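Local coordinates for USG-1 protein homolog (Pseudomonas aeruginosa, PDB 2HJS) that probably acts as an NAD(P)-dependent oxidoreductase of the aspartate-semialdehyde dehydrogenase family and forms a dimer, although its own reaction is not established, at residues V170-R175 with R189-Q194; R175-L180 with Q194-L199. All blocks are in the same frame, centred on the assembly; numbering follows the deposited sequence.

Contact 1 of 2, residues V170-R175 with R189-Q194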
loop_
_atom_site.group_PDB
_atom_site.type_symbol
_atom_site.label_atom_id
_atom_site.label_comp_id
_atom_site.label_asym_id
_atom_site.label_seq_id
_atom_site.Cartn_x
_atom_site.Cartn_y
_atom_site.Cartn_z
ATOM N N VAL A 170 -0.550 13.714 -12.511
ATOM C CA VAL A 170 -1.300 12.908 -13.484
ATOM C C VAL A 170 -0.547 12.866 -14.812
ATOM O O VAL A 170 -0.368 11.794 -15.386
ATOM C CB VAL A 170 -2.742 13.459 -13.687
ATOM C CG1 VAL A 170 -3.415 12.867 -14.926
ATOM C CG2 VAL A 170 -3.561 13.185 -12.449
ATOM N N LYS A 171 -0.091 14.031 -15.273
ATOM C CA LYS A 171 0.672 14.129 -16.515
ATOM C C LYS A 171 2.009 13.391 -16.469
ATOM O O LYS A 171 2.365 12.710 -17.410
ATOM C CB LYS A 171 0.849 15.598 -16.933
ATOM C CG LYS A 171 -0.319 16.097 -17.794
ATOM C CD LYS A 171 -0.914 17.441 -17.329
ATOM C CE LYS A 171 -0.411 18.638 -18.125
ATOM N NZ LYS A 171 0.970 19.053 -17.717
ATOM N N GLU A 172 2.727 13.529 -15.363
ATOM C CA GLU A 172 4.021 12.875 -15.161
ATOM C C GLU A 172 3.884 11.353 -15.237
ATOM O O GLU A 172 4.685 10.681 -15.894
ATOM C CB GLU A 172 4.614 13.311 -13.816
ATOM C CG GLU A 172 5.961 12.681 -13.444
ATOM C CD GLU A 172 7.141 13.294 -14.171
ATOM O OE1 GLU A 172 6.964 14.330 -14.852
ATOM O OE2 GLU A 172 8.256 12.742 -14.062
ATOM N N LEU A 173 2.854 10.824 -14.589
ATOM C CA LEU A 173 2.630 9.389 -14.575
ATOM C C LEU A 173 2.320 8.853 -15.963
ATOM O O LEU A 173 2.940 7.880 -16.402
ATOM C CB LEU A 173 1.528 8.990 -13.585
ATOM C CG LEU A 173 1.266 7.476 -13.510
ATOM C CD1 LEU A 173 2.480 6.692 -12.933
ATOM C CD2 LEU A 173 0.017 7.186 -12.725
ATOM N N ALA A 174 1.372 9.491 -16.649
ATOM C CA ALA A 174 1.011 9.089 -18.013
ATOM C C ALA A 174 2.221 9.133 -18.960
ATOM O O ALA A 174 2.414 8.226 -19.769
ATOM C CB ALA A 174 -0.130 9.972 -18.544
ATOM N N ARG A 175 3.035 10.182 -18.844
ATOM C CA ARG A 175 4.196 10.384 -19.722
ATOM C C ARG A 175 5.292 9.344 -19.465
ATOM O O ARG A 175 5.806 8.733 -20.400
ATOM C CB ARG A 175 4.746 11.810 -19.580
ATOM C CG ARG A 175 5.796 12.172 -20.620
ATOM C CD ARG A 175 6.385 13.584 -20.418
ATOM N NE ARG A 175 6.760 13.817 -19.025
ATOM C CZ ARG A 175 7.909 13.428 -18.469
ATOM N NH1 ARG A 175 8.830 12.784 -19.186
ATOM N NH2 ARG A 175 8.130 13.679 -17.177
ATOM N N ARG A 189 10.496 14.487 -14.669
ATOM C CA ARG A 189 10.475 15.953 -14.573
ATOM C C ARG A 189 9.981 16.447 -13.206
ATOM O O ARG A 189 10.689 17.200 -12.536
ATOM C CB ARG A 189 9.681 16.581 -15.727
ATOM C CG ARG A 189 10.404 16.504 -17.059
ATOM C CD ARG A 189 9.475 16.743 -18.236
ATOM N NE ARG A 189 10.068 16.245 -19.482
ATOM C CZ ARG A 189 9.439 16.173 -20.654
ATOM N NH1 ARG A 189 8.175 16.570 -20.768
ATOM N NH2 ARG A 189 10.074 15.698 -21.721
ATOM N N LEU A 190 8.786 16.022 -12.795
ATOM C CA LEU A 190 8.240 16.396 -11.483
ATOM C C LEU A 190 8.965 15.661 -10.334
ATOM O O LEU A 190 9.037 16.168 -9.206
ATOM C CB LEU A 190 6.714 16.154 -11.424
ATOM C CG LEU A 190 5.910 16.689 -10.219
ATOM C CD1 LEU A 190 5.687 18.209 -10.282
ATOM C CD2 LEU A 190 4.577 15.971 -10.069
ATOM N N PHE A 191 9.489 14.468 -10.636
ATOM C CA PHE A 191 10.294 13.680 -9.701
ATOM C C PHE A 191 11.712 13.519 -10.222
ATOM O O PHE A 191 12.002 13.862 -11.370
ATOM C CB PHE A 191 9.682 12.296 -9.526
ATOM C CG PHE A 191 8.317 12.320 -8.950
ATOM C CD1 PHE A 191 7.216 12.596 -9.752
ATOM C CD2 PHE A 191 8.124 12.074 -7.597
ATOM C CE1 PHE A 191 5.943 12.617 -9.219
ATOM C CE2 PHE A 191 6.847 12.090 -7.048
ATOM C CZ PHE A 191 5.757 12.356 -7.860
ATOM N N ASP A 192 12.595 12.996 -9.376
ATOM C CA ASP A 192 13.976 12.704 -9.794
ATOM C C ASP A 192 14.197 11.191 -9.924
ATOM O O ASP A 192 15.330 10.721 -10.108
ATOM C CB ASP A 192 15.002 13.362 -8.847
ATOM C CG ASP A 192 14.903 12.857 -7.383
ATOM O OD1 ASP A 192 13.833 12.349 -6.934
ATOM O OD2 ASP A 192 15.931 13.000 -6.673
ATOM N N ARG A 193 13.095 10.444 -9.842
ATOM C CA ARG A 193 13.111 8.998 -10.017
ATOM C C ARG A 193 11.829 8.539 -10.726
ATOM O O ARG A 193 10.877 9.312 -10.893
ATOM C CB ARG A 193 13.277 8.302 -8.659
ATOM C CG ARG A 193 12.014 8.307 -7.785
ATOM C CD ARG A 193 12.327 8.725 -6.365
ATOM N NE ARG A 193 12.977 7.647 -5.638
ATOM C CZ ARG A 193 13.771 7.804 -4.580
ATOM N NH1 ARG A 193 14.056 9.011 -4.079
ATOM N NH2 ARG A 193 14.297 6.725 -4.023
ATOM N N GLN A 194 11.826 7.275 -11.129
ATOM C CA GLN A 194 10.697 6.671 -11.800
ATOM C C GLN A 194 9.500 6.509 -10.875
ATOM O O GLN A 194 9.611 5.980 -9.771
ATOM C CB GLN A 194 11.098 5.316 -12.363
ATOM C CG GLN A 194 10.070 4.718 -13.293
ATOM C CD GLN A 194 10.488 3.376 -13.816
ATOM O OE1 GLN A 194 11.633 3.190 -14.245
ATOM N NE2 GLN A 194 9.553 2.419 -13.798
#
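Glu172 of helix 167-181 holds the loop that follows the helix by two consecutive backbone N-H groups. Its OE2 accepts from Arg189 N at 2.9 Å, on the syn side of the carboxylate. Its OE1 takes a weak bond from Leu190 N at 3.2 Å, although the N-H points almost straight at it (174°). The side chain leaves the helix with CG anti to the backbone N and bends at chi2 (77°), which turns the carboxylate to the loop. The same OE1 receives Arg175 NH2 at 2.7 Å in a salt bridge, and this donor comes from above the carboxylate plane. Gln176 NE2 also bonds to OE2.

These directed bonds hold a buried carboxylate. Nearer the helix, Glu172 CG sits at the edge of the Phe191 ring, near its plane, 3.9 Å from CD1. The outer, more solvent-facing side is different: a flat stack of like charges with no bond between them. The guanidinium of exposed Arg189 lies on that of Arg175, with centres 3.8 Å apart and planes 7° apart. Arg175 NH1 bonds to Glu187 O and forms a salt bridge with Glu179, which helps fix its plane.

Two like charges are therefore stacked at the surface of the dimerisation domain. Glu172 and Glu179 both pair with Arg175, and their negative charge probably offsets part of the repulsion between the arginines.

Contact 2 of 2, residues R175-L180 with Q194-L199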
loop_
_atom_site.group_PDB
_atom_site.type_symbol
_atom_site.label_atom_id
_atom_site.label_comp_id
_atom_site.label_asym_id
_atom_site.label_seq_id
_atom_site.Cartn_x
_atom_site.Cartn_y
_atom_site.Cartn_z
ATOM N N ARG A 175 3.035 10.182 -18.844
ATOM C CA ARG A 175 4.196 10.384 -19.722
ATOM C C ARG A 175 5.292 9.344 -19.465
ATOM O O ARG A 175 5.806 8.733 -20.400
ATOM C CB ARG A 175 4.746 11.810 -19.580
ATOM C CG ARG A 175 5.796 12.172 -20.620
ATOM C CD ARG A 175 6.385 13.584 -20.418
ATOM N NE ARG A 175 6.760 13.817 -19.025
ATOM C CZ ARG A 175 7.909 13.428 -18.469
ATOM N NH1 ARG A 175 8.830 12.784 -19.186
ATOM N NH2 ARG A 175 8.130 13.679 -17.177
ATOM N N GLN A 176 5.633 9.144 -18.192
ATOM C CA GLN A 176 6.612 8.128 -17.801
ATOM C C GLN A 176 6.155 6.739 -18.225
ATOM O O GLN A 176 6.959 5.959 -18.720
ATOM C CB GLN A 176 6.847 8.138 -16.291
ATOM C CG GLN A 176 7.710 9.269 -15.770
ATOM C CD GLN A 176 8.319 8.944 -14.413
ATOM O OE1 GLN A 176 8.341 7.783 -13.990
ATOM N NE2 GLN A 176 8.822 9.966 -13.722
ATOM N N THR A 177 4.869 6.436 -18.028
ATOM C CA THR A 177 4.344 5.109 -18.344
ATOM C C THR A 177 4.485 4.849 -19.839
ATOM O O THR A 177 4.923 3.767 -20.241
ATOM C CB THR A 177 2.877 4.903 -17.868
ATOM O OG1 THR A 177 2.786 5.122 -16.453
ATOM C CG2 THR A 177 2.423 3.483 -18.139
ATOM N N ALA A 178 4.164 5.862 -20.647
ATOM C CA ALA A 178 4.234 5.767 -22.103
ATOM C C ALA A 178 5.669 5.588 -22.600
ATOM O O ALA A 178 5.929 4.713 -23.431
ATOM C CB ALA A 178 3.602 6.991 -22.736
ATOM N N GLU A 179 6.588 6.413 -22.095
ATOM C CA GLU A 179 8.002 6.301 -22.429
ATOM C C GLU A 179 8.498 4.863 -22.244
ATOM O O GLU A 179 9.153 4.315 -23.123
ATOM C CB GLU A 179 8.839 7.266 -21.588
ATOM C CG GLU A 179 8.847 8.700 -22.100
ATOM C CD GLU A 179 9.180 9.740 -21.017
ATOM O OE1 GLU A 179 9.460 9.358 -19.845
ATOM O OE2 GLU A 179 9.158 10.954 -21.349
ATOM N N LEU A 180 8.162 4.248 -21.110
ATOM C CA LEU A 180 8.597 2.884 -20.822
ATOM C C LEU A 180 7.958 1.847 -21.742
ATOM O O LEU A 180 8.638 0.920 -22.207
ATOM C CB LEU A 180 8.319 2.516 -19.366
ATOM C CG LEU A 180 9.125 3.225 -18.289
ATOM C CD1 LEU A 180 8.521 2.899 -16.956
ATOM C CD2 LEU A 180 10.609 2.827 -18.335
ATOM N N GLN A 194 11.826 7.275 -11.129
ATOM C CA GLN A 194 10.697 6.671 -11.800
ATOM C C GLN A 194 9.500 6.509 -10.875
ATOM O O GLN A 194 9.611 5.980 -9.771
ATOM C CB GLN A 194 11.098 5.316 -12.363
ATOM C CG GLN A 194 10.070 4.718 -13.293
ATOM C CD GLN A 194 10.488 3.376 -13.816
ATOM O OE1 GLN A 194 11.633 3.190 -14.245
ATOM N NE2 GLN A 194 9.553 2.419 -13.798
ATOM N N ILE A 195 8.353 6.994 -11.324
ATOM C CA ILE A 195 7.097 6.733 -10.619
ATOM C C ILE A 195 6.233 5.674 -11.319
ATOM O O ILE A 195 5.464 4.969 -10.660
ATOM C CB ILE A 195 6.298 8.027 -10.350
ATOM C CG1 ILE A 195 5.774 8.659 -11.646
ATOM C CG2 ILE A 195 7.187 9.045 -9.568
ATOM C CD1 ILE A 195 4.858 9.860 -11.390
ATOM N N ALA A 196 6.368 5.571 -12.640
ATOM C CA ALA A 196 5.664 4.574 -13.425
ATOM C C ALA A 196 5.956 3.166 -12.876
ATOM O O ALA A 196 7.110 2.836 -12.574
ATOM C CB ALA A 196 6.071 4.683 -14.908
ATOM N N PHE A 197 4.905 2.357 -12.730
ATOM C CA PHE A 197 5.041 0.985 -12.221
ATOM C C PHE A 197 5.911 0.892 -10.937
ATOM O O PHE A 197 6.623 -0.081 -10.733
ATOM C CB PHE A 197 5.594 0.065 -13.324
ATOM C CG PHE A 197 4.844 0.142 -14.628
ATOM C CD1 PHE A 197 3.533 -0.323 -14.725
ATOM C CD2 PHE A 197 5.466 0.647 -15.763
ATOM C CE1 PHE A 197 2.841 -0.279 -15.943
ATOM C CE2 PHE A 197 4.789 0.701 -16.996
ATOM C CZ PHE A 197 3.471 0.240 -17.079
ATOM N N ASN A 198 5.879 1.925 -10.089
ATOM C CA ASN A 198 6.745 1.958 -8.904
ATOM C C ASN A 198 5.940 2.366 -7.688
ATOM O O ASN A 198 4.912 2.999 -7.834
ATOM C CB ASN A 198 7.902 2.943 -9.110
ATOM C CG ASN A 198 9.156 2.537 -8.348
ATOM O OD1 ASN A 198 9.207 1.460 -7.771
ATOM N ND2 ASN A 198 10.183 3.383 -8.377
ATOM N N LEU A 199 6.382 1.986 -6.492
ATOM C CA LEU A 199 5.736 2.461 -5.255
ATOM C C LEU A 199 6.744 3.296 -4.490
ATOM O O LEU A 199 7.844 2.808 -4.187
ATOM C CB LEU A 199 5.218 1.288 -4.395
ATOM C CG LEU A 199 3.972 0.575 -4.950
ATOM C CD1 LEU A 199 3.898 -0.841 -4.410
ATOM C CD2 LEU A 199 2.673 1.314 -4.676
HETATM O O HOH W 1 2.687 3.152 -14.057
#
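Helix 167-181 runs past a beta turn at 195-198, and the backbones come nearest at Thr177 and Ala196, whose CA atoms are 5.1 Å apart. The turn is close to type II and is closed by a bond from Asn198 N to Ile195 O. It belongs to the dimerisation domain. Gln176 makes the polar link. With CG beside the backbone N (chi1 -76°), the extended chain carries OE1 across to two successive N-H groups. Ile195 N donates to Gln176 OE1 at 2.8 Å, tilted 22° from the carbonyl plane. Ala196 N donates to Gln176 OE1 at 3.3 Å, from the same face but further above the plane. The amide nitrogen is taken up by Glu172.

The apolar part centres on Ala196, whose methyl points to the helix. Its CB touches Leu180 CD1 at 3.7 Å and also packs on Gln176 CB. Leu180 CD1 reaches the edge of the Phe197 ring and meets the Gln194 amide, coming from the opposite direction. That amide is held by its own bond from NE2 to Ala196 O, at 2.8 Å. Thr177 CG2 approaches Phe197 CZ at 3.6 Å, at an oblique angle to the ring.

The second subunit closes on this turn. Its Phe243 ring meets Phe197, and its Thr283 and Val285 bond to the Asn198 amide. Thr177 OG1 bonds back to Leu173 O. It also accepts from a water at 3.1 Å, and the same water oxygen accepts from Phe197 N at 2.7 Å.

Overall arrangement
Contact 1 and contact 2 follow one another in the same order along helix 167-181 and along the loop after it. Their centres are about 7 Å apart, and they share Arg175 and Gln194. Glu172 spreads two successive loop N-H groups over its two carboxylate oxygens, while Gln176 gathers two on one oxygen. Packing also joins the contacts: Glu172 CG lies 3.7 Å from Ile195 CD1. Contact 1 is mainly at the surface, while contact 2 is buried. Both touch the second subunit. Arg193, between the loop residues of the two contacts, forms a salt bridge with Asp280 of that subunit. No ligand or active-site residue is identified in either contact.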